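Local structure of putative ATP-dependent endonuclease of the OLD family (Thermus scotoductus, 6P74) at residues 257-260 and 261-265; 289-292 and 293-297; 59-63 and 64-68. The protein degrades linear or supercoiled double-stranded DNA in the 5'-to-3' direction, nicks and linearises circular DNA, and has a DNA-stimulated ATPase activity. All blocks are in the same frame, centred on the assembly; numbering follows the deposited sequence.

Contact 1 of 3, residues 257-260 and 261-265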
ATOM      1  N   VAL A 257      12.281 -11.257 -17.324  1.00 66.65           N
ATOM      2  CA  VAL A 257      11.993 -11.978 -18.560  1.00 58.59           C
ATOM      3  C   VAL A 257      12.937 -13.158 -18.699  1.00 63.89           C
ATOM      4  O   VAL A 257      12.519 -14.271 -19.047  1.00 67.08           O
ATOM      5  CB  VAL A 257      12.067 -11.036 -19.780  1.00 66.64           C
ATOM      6  CG1 VAL A 257      11.756 -11.794 -21.078  1.00 65.12           C
ATOM      7  CG2 VAL A 257      11.105  -9.847 -19.614  1.00 63.59           C
ATOM      8  N   GLY A 258      14.219 -12.949 -18.385  1.00 65.13           N
ATOM      9  CA  GLY A 258      15.174 -14.040 -18.463  1.00 62.92           C
ATOM     10  C   GLY A 258      14.828 -15.179 -17.519  1.00 69.23           C
ATOM     11  O   GLY A 258      15.022 -16.354 -17.851  1.00 65.48           O
ATOM     12  N   ILE A 259      14.310 -14.852 -16.326  1.00 67.57           N
ATOM     13  CA  ILE A 259      13.915 -15.910 -15.398  1.00 67.03           C
ATOM     14  C   ILE A 259      12.789 -16.736 -16.000  1.00 63.95           C
ATOM     15  O   ILE A 259      12.822 -17.972 -15.980  1.00 66.18           O
ATOM     16  CB  ILE A 259      13.524 -15.332 -14.022  1.00 70.44           C
ATOM     17  CG1 ILE A 259      14.768 -14.908 -13.234  1.00 67.31           C
ATOM     18  CG2 ILE A 259      12.771 -16.372 -13.186  1.00 70.14           C
ATOM     19  CD1 ILE A 259      14.459 -13.841 -12.227  1.00 65.79           C
ATOM     20  N   PHE A 260      11.794 -16.070 -16.582  1.00 62.02           N
ATOM     21  CA  PHE A 260      10.688 -16.809 -17.179  1.00 67.87           C
ATOM     22  C   PHE A 260      11.125 -17.616 -18.387  1.00 70.55           C
ATOM     23  O   PHE A 260      10.581 -18.695 -18.643  1.00 79.34           O
ATOM     24  CB  PHE A 260       9.566 -15.853 -17.550  1.00 66.97           C
ATOM     25  CG  PHE A 260       8.640 -15.568 -16.412  1.00 73.66           C
ATOM     26  CD1 PHE A 260       7.539 -16.384 -16.179  1.00 73.18           C
ATOM     27  CD2 PHE A 260       8.870 -14.495 -15.566  1.00 67.77           C
ATOM     28  CE1 PHE A 260       6.680 -16.126 -15.128  1.00 77.21           C
ATOM     29  CE2 PHE A 260       8.012 -14.236 -14.518  1.00 69.62           C
ATOM     30  CZ  PHE A 260       6.921 -15.054 -14.296  1.00 74.77           C
ATOM     31  N   GLU A 261      12.100 -17.115 -19.140  1.00 70.60           N
ATOM     32  CA  GLU A 261      12.651 -17.903 -20.231  1.00 70.86           C
ATOM     33  C   GLU A 261      13.383 -19.134 -19.711  1.00 76.64           C
ATOM     34  O   GLU A 261      13.350 -20.187 -20.362  1.00 82.85           O
ATOM     35  CB  GLU A 261      13.557 -17.021 -21.094  1.00 71.28           C
ATOM     36  CG  GLU A 261      14.351 -17.747 -22.189  1.00 77.30           C
ATOM     37  CD  GLU A 261      13.485 -18.438 -23.250  1.00 81.35           C
ATOM     38  OE1 GLU A 261      12.280 -18.131 -23.325  1.00 83.94           O
ATOM     39  OE2 GLU A 261      14.020 -19.298 -24.003  1.00 92.73           O
ATOM     40  N   ALA A 262      14.030 -19.048 -18.541  1.00 66.59           N
ATOM     41  CA  ALA A 262      14.640 -20.257 -17.994  1.00 70.10           C
ATOM     42  C   ALA A 262      13.568 -21.268 -17.572  1.00 73.81           C
ATOM     43  O   ALA A 262      13.709 -22.469 -17.826  1.00 80.74           O
ATOM     44  CB  ALA A 262      15.560 -19.910 -16.826  1.00 71.02           C
ATOM     45  N   PHE A 263      12.476 -20.799 -16.954  1.00 72.67           N
ATOM     46  CA  PHE A 263      11.363 -21.689 -16.621  1.00 74.80           C
ATOM     47  C   PHE A 263      10.890 -22.470 -17.835  1.00 79.88           C
ATOM     48  O   PHE A 263      10.675 -23.683 -17.767  1.00 82.39           O
ATOM     49  CB  PHE A 263      10.195 -20.894 -16.053  1.00 74.36           C
ATOM     50  CG  PHE A 263      10.288 -20.635 -14.579  1.00 83.92           C
ATOM     51  CD1 PHE A 263      10.571 -21.653 -13.697  1.00 88.75           C
ATOM     52  CD2 PHE A 263      10.061 -19.366 -14.074  1.00 87.15           C
ATOM     53  CE1 PHE A 263      10.640 -21.405 -12.339  1.00 89.84           C
ATOM     54  CE2 PHE A 263      10.141 -19.117 -12.721  1.00 83.31           C
ATOM     55  CZ  PHE A 263      10.430 -20.131 -11.858  1.00 81.26           C
ATOM     56  N   ARG A 264      10.689 -21.779 -18.958  1.00 90.95           N
ATOM     57  CA  ARG A 264      10.123 -22.440 -20.127  1.00 92.89           C
ATOM     58  C   ARG A 264      11.055 -23.517 -20.647  1.00 92.46           C
ATOM     59  O   ARG A 264      10.600 -24.582 -21.087  1.00 96.46           O
ATOM     60  CB  ARG A 264       9.818 -21.423 -21.225  1.00 90.41           C
ATOM     61  CG  ARG A 264       8.914 -21.981 -22.296  1.00 96.51           C
ATOM     62  CD  ARG A 264       9.635 -22.048 -23.601  1.00104.30           C
ATOM     63  NE  ARG A 264       9.972 -20.708 -24.049  1.00103.05           N
ATOM     64  CZ  ARG A 264      10.896 -20.441 -24.963  1.00112.65           C
ATOM     65  NH1 ARG A 264      11.590 -21.430 -25.525  1.00104.01           N
ATOM     66  NH2 ARG A 264      11.128 -19.177 -25.310  1.00123.60           N
ATOM     67  N   GLN A 265      12.365 -23.252 -20.614  1.00 88.61           N
ATOM     68  CA  GLN A 265      13.340 -24.259 -21.012  1.00 92.53           C
ATOM     69  C   GLN A 265      13.437 -25.389 -20.000  1.00 98.04           C
ATOM     70  O   GLN A 265      13.681 -26.534 -20.391  1.00105.82           O
ATOM     71  CB  GLN A 265      14.712 -23.629 -21.207  1.00 91.09           C
ATOM     72  CG  GLN A 265      14.719 -22.522 -22.226  1.00 97.06           C
ATOM     73  CD  GLN A 265      16.111 -22.241 -22.728  1.00105.06           C
ATOM     74  OE1 GLN A 265      17.022 -23.056 -22.545  1.00113.88           O
ATOM     75  NE2 GLN A 265      16.294 -21.083 -23.354  1.00102.65           N
TER
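Ile-259 and Phe-263, one turn apart on the same helix, lie side by side and point the same way, with the methyl CG2 of Ile-259 3.8 Å from CE2 of the Phe-263 ring. CG2 is the branch that makes this contact because it extends opposite the backbone N (CG1 at chi1 -75°), while the CG1 arm folds back beside that N. The same ring turns an edge to CA of Phe-260, and the two phenyl groups only graze, CD1 of Phe-260 standing 4.4 Å from CD2 of Phe-263. Beneath these side chains, in the regular ladder of i to i+4 bonds, the straightest across the contact is Phe-263 N to Ile-259 O, 3.0 Å at an N-H...O angle of 163°, lying in the carbonyl plane. Farther round the helix, Glu-261 bends at chi2 (62°) and uses both carboxylate oxygens: OE1 pairs with NH2 of Arg-264 in a salt bridge, modelled at a rather short 2.5 Å, and OE2 accepts from NE2 of Gln-265 at 3.0 Å on its anti side. Helix 246-266 belongs to the C-terminal part of the ATPase domain, packed between its mixed sheet, helix 284-299 and the second subunit. Ile-155 of helix 154-166 packs against Ile-259 and Phe-263, and Leu-159 against Phe-263 and Ala-262; Thr-195 and Thr-199 of the second subunit reach Ala-262 and Glu-261, respectively. Phe-260 meets Val-273 and Ile-275 of strand 272-276 and sets its ring edge-to-face with Phe-290.

Contact 2 of 3, residues 289-292 and 293-297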
ATOM      1  N   TYR A 289       8.193 -10.049 -26.755  1.00 69.10           N
ATOM      2  CA  TYR A 289       8.875 -11.297 -26.441  1.00 66.01           C
ATOM      3  C   TYR A 289       8.312 -11.921 -25.157  1.00 65.04           C
ATOM      4  O   TYR A 289       7.992 -13.108 -25.117  1.00 68.04           O
ATOM      5  CB  TYR A 289      10.384 -11.023 -26.351  1.00 69.56           C
ATOM      6  CG  TYR A 289      11.212 -12.232 -26.037  1.00 70.49           C
ATOM      7  CD1 TYR A 289      11.327 -12.677 -24.742  1.00 73.67           C
ATOM      8  CD2 TYR A 289      11.880 -12.924 -27.035  1.00 79.91           C
ATOM      9  CE1 TYR A 289      12.070 -13.782 -24.433  1.00 77.27           C
ATOM     10  CE2 TYR A 289      12.639 -14.041 -26.738  1.00 80.56           C
ATOM     11  CZ  TYR A 289      12.719 -14.465 -25.423  1.00 77.31           C
ATOM     12  OH  TYR A 289      13.451 -15.575 -25.068  1.00 78.46           O
ATOM     13  N   PHE A 290       8.125 -11.112 -24.112  1.00 63.05           N
ATOM     14  CA  PHE A 290       7.600 -11.613 -22.846  1.00 60.28           C
ATOM     15  C   PHE A 290       6.183 -12.181 -23.012  1.00 68.22           C
ATOM     16  O   PHE A 290       5.884 -13.295 -22.554  1.00 67.34           O
ATOM     17  CB  PHE A 290       7.643 -10.478 -21.814  1.00 55.66           C
ATOM     18  CG  PHE A 290       7.523 -10.926 -20.379  1.00 65.63           C
ATOM     19  CD1 PHE A 290       7.779 -12.249 -20.013  1.00 68.03           C
ATOM     20  CD2 PHE A 290       7.153 -10.020 -19.394  1.00 60.99           C
ATOM     21  CE1 PHE A 290       7.654 -12.648 -18.690  1.00 64.53           C
ATOM     22  CE2 PHE A 290       7.039 -10.414 -18.066  1.00 62.16           C
ATOM     23  CZ  PHE A 290       7.278 -11.726 -17.714  1.00 61.89           C
ATOM     24  N   TYR A 291       5.297 -11.429 -23.670  1.00 69.15           N
ATOM     25  CA  TYR A 291       3.931 -11.899 -23.881  1.00 70.45           C
ATOM     26  C   TYR A 291       3.906 -13.234 -24.621  1.00 70.34           C
ATOM     27  O   TYR A 291       3.192 -14.160 -24.226  1.00 70.36           O
ATOM     28  CB  TYR A 291       3.122 -10.849 -24.646  1.00 70.89           C
ATOM     29  CG  TYR A 291       1.675 -11.238 -24.909  1.00 69.58           C
ATOM     30  CD1 TYR A 291       0.797 -11.484 -23.864  1.00 64.69           C
ATOM     31  CD2 TYR A 291       1.187 -11.346 -26.207  1.00 71.74           C
ATOM     32  CE1 TYR A 291      -0.534 -11.843 -24.102  1.00 65.97           C
ATOM     33  CE2 TYR A 291      -0.140 -11.695 -26.451  1.00 75.05           C
ATOM     34  CZ  TYR A 291      -0.992 -11.937 -25.394  1.00 71.65           C
ATOM     35  OH  TYR A 291      -2.305 -12.279 -25.638  1.00 77.64           O
ATOM     36  N   ARG A 292       4.664 -13.345 -25.712  1.00 69.76           N
ATOM     37  CA  ARG A 292       4.719 -14.613 -26.437  1.00 67.96           C
ATOM     38  C   ARG A 292       5.188 -15.743 -25.531  1.00 71.21           C
ATOM     39  O   ARG A 292       4.698 -16.876 -25.619  1.00 72.46           O
ATOM     40  CB  ARG A 292       5.646 -14.485 -27.638  1.00 72.03           C
ATOM     41  CG  ARG A 292       5.474 -15.609 -28.643  1.00 84.13           C
ATOM     42  CD  ARG A 292       6.808 -16.149 -29.113  1.00 93.61           C
ATOM     43  NE  ARG A 292       7.564 -16.734 -28.009  1.00100.35           N
ATOM     44  CZ  ARG A 292       7.517 -18.020 -27.666  1.00102.30           C
ATOM     45  NH1 ARG A 292       6.739 -18.863 -28.349  1.00104.04           N
ATOM     46  NH2 ARG A 292       8.244 -18.461 -26.636  1.00 92.15           N
ATOM     47  N   LEU A 293       6.139 -15.445 -24.647  1.00 71.33           N
ATOM     48  CA  LEU A 293       6.653 -16.441 -23.723  1.00 74.75           C
ATOM     49  C   LEU A 293       5.591 -16.852 -22.713  1.00 71.13           C
ATOM     50  O   LEU A 293       5.423 -18.046 -22.433  1.00 71.48           O
ATOM     51  CB  LEU A 293       7.890 -15.878 -23.030  1.00 79.26           C
ATOM     52  CG  LEU A 293       8.752 -16.692 -22.096  1.00 84.81           C
ATOM     53  CD1 LEU A 293       9.952 -15.846 -21.784  1.00 91.67           C
ATOM     54  CD2 LEU A 293       7.990 -16.968 -20.844  1.00 87.70           C
ATOM     55  N   LEU A 294       4.867 -15.879 -22.159  1.00 68.15           N
ATOM     56  CA  LEU A 294       3.824 -16.199 -21.199  1.00 69.91           C
ATOM     57  C   LEU A 294       2.710 -17.002 -21.857  1.00 73.44           C
ATOM     58  O   LEU A 294       2.199 -17.963 -21.264  1.00 74.79           O
ATOM     59  CB  LEU A 294       3.290 -14.915 -20.564  1.00 68.11           C
ATOM     60  CG  LEU A 294       4.325 -14.236 -19.660  1.00 69.92           C
ATOM     61  CD1 LEU A 294       3.896 -12.833 -19.276  1.00 61.43           C
ATOM     62  CD2 LEU A 294       4.601 -15.070 -18.406  1.00 68.67           C
ATOM     63  N   CYS A 295       2.363 -16.663 -23.104  1.00 67.10           N
ATOM     64  CA  CYS A 295       1.311 -17.398 -23.797  1.00 68.13           C
ATOM     65  C   CYS A 295       1.727 -18.831 -24.100  1.00 71.99           C
ATOM     66  O   CYS A 295       0.900 -19.746 -24.025  1.00 77.02           O
ATOM     67  CB  CYS A 295       0.925 -16.692 -25.093  1.00 75.50           C
ATOM     68  SG  CYS A 295       0.040 -15.150 -24.885  1.00 75.82           S
ATOM     69  N   GLU A 296       2.986 -19.058 -24.489  1.00 75.18           N
ATOM     70  CA  GLU A 296       3.390 -20.438 -24.736  1.00 78.62           C
ATOM     71  C   GLU A 296       3.291 -21.267 -23.456  1.00 80.49           C
ATOM     72  O   GLU A 296       2.797 -22.401 -23.477  1.00 82.95           O
ATOM     73  CB  GLU A 296       4.798 -20.502 -25.327  1.00 84.44           C
ATOM     74  CG  GLU A 296       5.156 -21.919 -25.814  1.00 96.39           C
ATOM     75  CD  GLU A 296       6.628 -22.110 -26.184  1.00104.71           C
ATOM     76  OE1 GLU A 296       7.328 -21.107 -26.424  1.00104.34           O
ATOM     77  OE2 GLU A 296       7.088 -23.277 -26.237  1.00111.06           O
ATOM     78  N   MET A 297       3.704 -20.702 -22.319  1.00 77.84           N
ATOM     79  CA  MET A 297       3.680 -21.466 -21.074  1.00 79.10           C
ATOM     80  C   MET A 297       2.254 -21.722 -20.602  1.00 76.93           C
ATOM     81  O   MET A 297       1.952 -22.801 -20.073  1.00 74.32           O
ATOM     82  CB  MET A 297       4.471 -20.736 -19.998  1.00 82.73           C
ATOM     83  CG  MET A 297       5.855 -20.344 -20.442  1.00 90.43           C
ATOM     84  SD  MET A 297       7.020 -20.315 -19.078  1.00 94.21           S
ATOM     85  CE  MET A 297       6.351 -19.034 -18.038  1.00 86.27           C
TER
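Leu-294 lays its CD1 methyl almost squarely over the ring of Phe-290, a CH-pi contact 3.8 Å from CD1 to the ring centroid and 11° off the normal. The phenyl is swung opposite its backbone N (chi1 -163°), which carries it along the helix to meet the leucine one turn on. A second face contact follows one residue later, a sulfur-aromatic one, with SG of Cys-295 3.6 Å from the Tyr-291 ring centroid and displaced toward the CZ and CE1 rim. Tyr-289 and Leu-293 touch more loosely, CE1 to CD1 at 4.0 Å. At the exposed edge, Arg-292 and Glu-296 run alongside each other, and the guanidinium grips one carboxylate oxygen end-on. OE1 of Glu-296 lies in the guanidinium plane; NH2 of Arg-292 meets it at 2.8 Å nearly along its C-O axis, and NH1 at 3.0 Å from above the carboxylate plane, the two flat groups being turned 65° apart. This double grip should fix the rotation of the arginine head. Leu-294 also meets Ile-305 of strand 304-308, and Tyr-291 meets Tyr-307. Helix 284-299 is the connecting helix of a beta-alpha-beta crossover between parallel strands 272-276 and 304-308, a unit characteristic of P-loop NTPase sheets.

Contact 3 of 3, residues 59-63 and 64-68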
ATOM      1  N   GLN A  59      -9.454   0.543   6.900  1.00107.79           N
ATOM      2  CA  GLN A  59      -9.025   0.843   5.531  1.00105.11           C
ATOM      3  C   GLN A  59      -9.516  -0.155   4.479  1.00106.74           C
ATOM      4  O   GLN A  59      -9.799   0.226   3.339  1.00106.80           O
ATOM      5  CB  GLN A  59      -7.492   0.923   5.472  1.00103.12           C
ATOM      6  CG  GLN A  59      -6.867   2.181   6.097  1.00110.66           C
ATOM      7  CD  GLN A  59      -6.280   1.945   7.496  1.00112.25           C
ATOM      8  OE1 GLN A  59      -6.867   1.243   8.326  1.00112.79           O
ATOM      9  NE2 GLN A  59      -5.114   2.535   7.758  1.00109.02           N
ATOM     10  N   ASP A  60      -9.611  -1.437   4.829  1.00107.94           N
ATOM     11  CA  ASP A  60      -9.886  -2.464   3.832  1.00102.73           C
ATOM     12  C   ASP A  60     -11.371  -2.750   3.640  1.00 97.40           C
ATOM     13  O   ASP A  60     -11.731  -3.454   2.692  1.00 97.70           O
ATOM     14  CB  ASP A  60      -9.141  -3.754   4.198  1.00 99.09           C
ATOM     15  CG  ASP A  60      -7.646  -3.666   3.891  1.00108.83           C
ATOM     16  OD1 ASP A  60      -7.238  -2.723   3.164  1.00119.19           O
ATOM     17  OD2 ASP A  60      -6.880  -4.536   4.374  1.00100.88           O
ATOM     18  N   PHE A  61     -12.235  -2.221   4.496  1.00 96.82           N
ATOM     19  CA  PHE A  61     -13.671  -2.375   4.316  1.00 99.04           C
ATOM     20  C   PHE A  61     -14.204  -1.318   3.360  1.00102.10           C
ATOM     21  O   PHE A  61     -13.705  -0.188   3.322  1.00110.81           O
ATOM     22  CB  PHE A  61     -14.398  -2.242   5.653  1.00 99.29           C
ATOM     23  CG  PHE A  61     -14.095  -3.339   6.620  1.00 94.09           C
ATOM     24  CD1 PHE A  61     -12.938  -3.308   7.385  1.00 94.47           C
ATOM     25  CD2 PHE A  61     -14.974  -4.398   6.781  1.00 88.33           C
ATOM     26  CE1 PHE A  61     -12.660  -4.319   8.290  1.00 91.53           C
ATOM     27  CE2 PHE A  61     -14.706  -5.416   7.688  1.00 90.16           C
ATOM     28  CZ  PHE A  61     -13.547  -5.379   8.443  1.00 89.88           C
ATOM     29  N   ILE A  62     -15.240  -1.684   2.598  1.00 95.40           N
ATOM     30  CA  ILE A  62     -15.950  -0.689   1.799  1.00 98.97           C
ATOM     31  C   ILE A  62     -16.339   0.489   2.677  1.00101.94           C
ATOM     32  O   ILE A  62     -16.846   0.312   3.788  1.00101.54           O
ATOM     33  CB  ILE A  62     -17.210  -1.285   1.152  1.00101.66           C
ATOM     34  CG1 ILE A  62     -17.859  -0.300   0.215  1.00111.33           C
ATOM     35  CG2 ILE A  62     -18.227  -1.638   2.213  1.00104.28           C
ATOM     36  CD1 ILE A  62     -18.898  -0.957  -0.657  1.00120.25           C
ATOM     37  N   ASN A  63     -16.127   1.704   2.168  1.00109.80           N
ATOM     38  CA  ASN A  63     -16.503   2.943   2.867  1.00117.75           C
ATOM     39  C   ASN A  63     -15.931   3.006   4.288  1.00121.90           C
ATOM     40  O   ASN A  63     -16.416   3.786   5.123  1.00116.50           O
ATOM     41  CB  ASN A  63     -18.027   3.125   2.921  1.00117.03           C
ATOM     42  CG  ASN A  63     -18.717   2.732   1.630  1.00117.09           C
ATOM     43  OD1 ASN A  63     -18.306   3.136   0.539  1.00117.32           O
ATOM     44  ND2 ASN A  63     -19.776   1.933   1.748  1.00116.32           N
ATOM     45  N   PHE A  64     -14.895   2.208   4.573  1.00124.97           N
ATOM     46  CA  PHE A  64     -14.392   2.030   5.938  1.00134.68           C
ATOM     47  C   PHE A  64     -15.530   1.624   6.879  1.00132.43           C
ATOM     48  O   PHE A  64     -15.589   2.045   8.036  1.00138.97           O
ATOM     49  CB  PHE A  64     -13.685   3.297   6.458  1.00143.76           C
ATOM     50  CG  PHE A  64     -12.356   3.622   5.778  1.00145.12           C
ATOM     51  CD1 PHE A  64     -11.933   2.951   4.636  1.00139.38           C
ATOM     52  CD2 PHE A  64     -11.528   4.616   6.305  1.00148.68           C
ATOM     53  CE1 PHE A  64     -10.713   3.270   4.030  1.00137.76           C
ATOM     54  CE2 PHE A  64     -10.312   4.936   5.707  1.00145.36           C
ATOM     55  CZ  PHE A  64      -9.905   4.263   4.569  1.00141.15           C
ATOM     56  N   ASP A  65     -16.445   0.792   6.375  1.00123.33           N
ATOM     57  CA  ASP A  65     -17.701   0.488   7.060  1.00127.42           C
ATOM     58  C   ASP A  65     -17.509  -0.332   8.337  1.00131.38           C
ATOM     59  O   ASP A  65     -17.730   0.174   9.444  1.00141.20           O
ATOM     60  CB  ASP A  65     -18.648  -0.248   6.109  1.00122.02           C
ATOM     61  CG  ASP A  65     -20.104  -0.063   6.477  1.00120.55           C
ATOM     62  OD1 ASP A  65     -20.454  -0.301   7.647  1.00118.84           O
ATOM     63  OD2 ASP A  65     -20.896   0.333   5.596  1.00121.31           O
ATOM     64  N   THR A  66     -17.117  -1.598   8.193  1.00117.10           N
ATOM     65  CA  THR A  66     -16.879  -2.600   9.235  1.00114.85           C
ATOM     66  C   THR A  66     -18.172  -3.180   9.820  1.00111.78           C
ATOM     67  O   THR A  66     -18.099  -4.160  10.558  1.00110.16           O
ATOM     68  CB  THR A  66     -15.985  -2.111  10.400  1.00110.92           C
ATOM     69  OG1 THR A  66     -16.737  -1.312  11.330  1.00108.34           O
ATOM     70  CG2 THR A  66     -14.770  -1.349   9.881  1.00111.57           C
ATOM     71  N   THR A  67     -19.343  -2.614   9.534  1.00110.44           N
ATOM     72  CA  THR A  67     -20.581  -3.347   9.759  1.00105.88           C
ATOM     73  C   THR A  67     -20.854  -4.341   8.649  1.00102.60           C
ATOM     74  O   THR A  67     -21.836  -5.087   8.734  1.00106.61           O
ATOM     75  CB  THR A  67     -21.772  -2.400   9.876  1.00108.51           C
ATOM     76  OG1 THR A  67     -21.574  -1.521  10.995  1.00115.44           O
ATOM     77  CG2 THR A  67     -23.066  -3.186  10.036  1.00105.59           C
ATOM     78  N   ARG A  68     -20.025  -4.347   7.613  1.00124.17           N
ATOM     79  CA  ARG A  68     -20.089  -5.322   6.540  1.00121.56           C
ATOM     80  C   ARG A  68     -18.904  -6.268   6.646  1.00117.03           C
ATOM     81  O   ARG A  68     -17.825  -5.889   7.105  1.00125.03           O
ATOM     82  CB  ARG A  68     -20.075  -4.638   5.176  1.00121.75           C
ATOM     83  CG  ARG A  68     -21.196  -3.665   4.959  1.00128.73           C
ATOM     84  CD  ARG A  68     -21.024  -3.020   3.617  1.00130.69           C
ATOM     85  NE  ARG A  68     -22.122  -2.128   3.291  1.00136.13           N
ATOM     86  CZ  ARG A  68     -22.268  -1.559   2.105  1.00136.97           C
ATOM     87  NH1 ARG A  68     -21.378  -1.809   1.155  1.00130.23           N
ATOM     88  NH2 ARG A  68     -23.296  -0.752   1.867  1.00144.40           N
TER
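Two overlapping beta turns fold the loop between helix 34-45 and strand 70-76, the first closed by Phe-64 N donating to Phe-61 O at 3.0 Å, the second by Asp-65 N donating to Ile-62 O at 2.7 Å. Ile-62 and Asn-63 have the backbone angles of a type II turn, and Asn-63 and Phe-64, both with left-handed angles, those close to a type III' turn. Both bonds are bent, and in the first the donor stands well above the carbonyl plane. CA of Gln-59 lies over one face of Phe-64, a CH-pi contact of 3.8 Å to the ring centroid, while O of Phe-61 lies in plane at its edge. The Phe-61 ring in turn receives CA of Thr-66 over a face, 3.9 Å from the centroid, and O of Arg-68 at its rim, 3.2 Å from CE2. CG2 of Thr-66, anti to the carbonyl carbon (OG1 at chi1 80°), is turned onto CD1 of the same ring. An Asx turn continues the loop: OD1 of Asp-65 accepts from Thr-67 N at 3.2 Å. The loop belongs to the N-terminal part of the ATPase domain, and both Gln-59 and Phe-64 pack on Gly-31 of the second subunit, which probably belongs to the ATP site there; a sulfate ion near the Gln-59 side chain probably comes from the crystallisation liquor. The extended Arg-68 crosses Ile-62 obliquely, its CD 3.4 Å from CG2 of Ile-62. NH1 of Arg-68 also forms a salt bridge with Glu-14, whereas OD2 of Asp-65, 3.6 Å from NE of Arg-68, interacts through charge alone.

Along the chain contact 3 comes first, then contact 1, then contact 2, all within the ATPase domain. Contacts 1 and 2 are neighbours, their centres 10 Å apart on helices 246-266 and 284-299. They join through CD1 of Phe-260 against CE of Met-297 (3.4 Å) and a long, weak ion pair from Arg-264 to Glu-296. Strand 272-276 of the mixed sheet lies between these helices in sequence. Contact 3 stands apart, its centre about 41 Å from that of contact 1 and 39 Å from that of contact 2. All three nevertheless touch the second subunit, contact 2 through Tyr-289 alone, so the homodimer interface reaches two distant regions of the domain.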